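Local coordinates for FYVE, RhoGEF and PH domain-containing protein 5 (Homo sapiens, PDB 3MPX) that activates the small GTPase CDC42 by exchanging its bound GDP for GTP, and mediates CDC42 activation induced by VEGF, at residues 272-277 and 282-287. Sequence-based numbering, arbitrary orientation.
Sequences YTYPQK and RLKNTL
Tyr272 faces two residues of the neighbouring strand, Lys284 and Asn285, in a classic beta bulge. Its carbonyl O takes Lys284 N at 2.7 Å, in the carbonyl plane, and also a weak bond from Asn285 N. In return Tyr272 N donates to Asn285 O at 3.2 Å, tilted 24° from that carbonyl's plane. Tyr272 has CG anti to its backbone N (chi1 -171°), which puts ring atom CD1 3.8 Å from Lys284 CB. The Tyr272 side chain also touches Leu315 and Leu317 of strand 314-318. Lys284 bends at chi2 and then runs extended past Tyr274, where its CE lies 3.7 Å from Tyr274 CB. The contact is made by the aliphatic chain, short of the ammonium group. Near the turn, Tyr274 and Arg282 exchange weak backbone bonds. Gln276 reaches across there, and its OE1 comes to 3.3 Å from Arg282 CB. The Gln276 amide and Arg282 guanidinium planes are 11° apart but do not stack, and no hydrogen bond joins them; Gln276 NE2 bonds weakly to Asp278 OD2. Thr273 turns its OG1 to His262 O, a bond to strand 257-266, while its CG2 meets Leu283 CD1 at 4.2 Å. The two strands form a beta hairpin of the first PH domain. The chemistry implies a hairpin joined through backbone bonds, firmer at the bulge, with side chains meeting largely through carbon atoms.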
# COMPACT_ATOMS: atom_id res chain seq x y z
N TYR A 272 12.95 5.89 -11.74
CA TYR A 272 14.06 6.81 -11.96
C TYR A 272 13.52 8.15 -11.57
O TYR A 272 12.60 8.66 -12.22
CB TYR A 272 14.45 6.78 -13.45
CG TYR A 272 15.72 7.52 -13.80
CD1 TYR A 272 15.68 8.72 -14.50
CD2 TYR A 272 16.97 6.97 -13.52
CE1 TYR A 272 16.85 9.39 -14.87
CE2 TYR A 272 18.14 7.64 -13.85
CZ TYR A 272 18.08 8.84 -14.54
OH TYR A 272 19.25 9.47 -14.89
N THR A 273 13.97 8.68 -10.43
CA THR A 273 13.41 9.92 -9.89
C THR A 273 14.49 11.01 -9.68
O THR A 273 15.66 10.83 -10.04
CB THR A 273 12.55 9.65 -8.57
OG1 THR A 273 13.37 9.63 -7.41
CG2 THR A 273 11.72 8.38 -8.61
N TYR A 274 14.06 12.16 -9.11
CA TYR A 274 14.88 13.28 -8.71
C TYR A 274 14.52 13.65 -7.26
O TYR A 274 13.36 14.02 -6.97
CB TYR A 274 14.72 14.51 -9.63
CG TYR A 274 15.21 15.79 -8.98
CD1 TYR A 274 16.58 16.00 -8.76
CD2 TYR A 274 14.32 16.76 -8.54
CE1 TYR A 274 17.04 17.16 -8.13
CE2 TYR A 274 14.77 17.92 -7.89
CZ TYR A 274 16.13 18.11 -7.70
OH TYR A 274 16.59 19.26 -7.10
N PRO A 275 15.50 13.62 -6.34
CA PRO A 275 15.20 13.98 -4.95
C PRO A 275 15.01 15.47 -4.72
O PRO A 275 15.93 16.26 -4.95
CB PRO A 275 16.38 13.41 -4.16
CG PRO A 275 17.46 13.19 -5.13
CD PRO A 275 16.91 13.20 -6.51
N GLN A 276 13.83 15.85 -4.23
CA GLN A 276 13.49 17.25 -3.91
C GLN A 276 13.79 17.61 -2.44
O GLN A 276 13.90 16.71 -1.60
CB GLN A 276 12.02 17.56 -4.26
CG GLN A 276 11.68 17.41 -5.75
CD GLN A 276 10.19 17.31 -6.01
OE1 GLN A 276 9.74 16.51 -6.85
NE2 GLN A 276 9.39 18.14 -5.34
N LYS A 277 13.88 18.93 -2.13
CA LYS A 277 14.11 19.51 -0.79
C LYS A 277 13.07 19.06 0.25
O LYS A 277 13.36 19.03 1.45
CB LYS A 277 14.13 21.05 -0.88
N ARG A 282 10.43 13.07 -7.79
CA ARG A 282 9.75 13.35 -9.06
C ARG A 282 10.09 12.26 -10.04
O ARG A 282 11.26 12.10 -10.37
CB ARG A 282 10.17 14.73 -9.61
CG ARG A 282 9.70 15.04 -11.04
CD ARG A 282 8.20 15.24 -11.16
NE ARG A 282 7.74 16.44 -10.47
CZ ARG A 282 6.48 16.83 -10.40
NH1 ARG A 282 5.52 16.11 -10.98
NH2 ARG A 282 6.15 17.94 -9.74
N LEU A 283 9.08 11.50 -10.50
CA LEU A 283 9.29 10.41 -11.46
C LEU A 283 9.80 11.02 -12.76
O LEU A 283 9.12 11.87 -13.34
CB LEU A 283 8.02 9.58 -11.67
CG LEU A 283 8.16 8.26 -12.43
CD1 LEU A 283 9.10 7.28 -11.73
CD2 LEU A 283 6.81 7.62 -12.63
N LYS A 284 11.05 10.66 -13.15
CA LYS A 284 11.70 11.21 -14.34
C LYS A 284 11.54 10.32 -15.55
O LYS A 284 11.48 10.83 -16.67
CB LYS A 284 13.18 11.54 -14.09
CG LYS A 284 13.44 12.79 -13.24
CD LYS A 284 12.59 14.04 -13.58
CE LYS A 284 13.13 15.28 -12.90
NZ LYS A 284 12.21 16.44 -13.01
N ASN A 285 11.49 9.00 -15.34
CA ASN A 285 11.34 7.96 -16.35
C ASN A 285 11.12 6.65 -15.60
O ASN A 285 11.32 6.61 -14.38
CB ASN A 285 12.61 7.87 -17.24
CG ASN A 285 12.53 6.95 -18.44
OD1 ASN A 285 11.50 6.85 -19.13
ND2 ASN A 285 13.64 6.29 -18.75
N THR A 286 10.68 5.61 -16.30
CA THR A 286 10.42 4.31 -15.70
C THR A 286 10.99 3.27 -16.65
O THR A 286 10.87 3.43 -17.85
CB THR A 286 8.91 4.17 -15.41
OG1 THR A 286 8.36 5.42 -14.94
CG2 THR A 286 8.60 3.08 -14.42
N LEU A 287 11.65 2.23 -16.12
CA LEU A 287 12.34 1.19 -16.90
C LEU A 287 11.88 -0.23 -16.53
O LEU A 287 11.58 -0.47 -15.37
CB LEU A 287 13.86 1.33 -16.63
CG LEU A 287 14.61 2.50 -17.31
CD1 LEU A 287 14.48 3.80 -16.51
CD2 LEU A 287 16.08 2.15 -17.52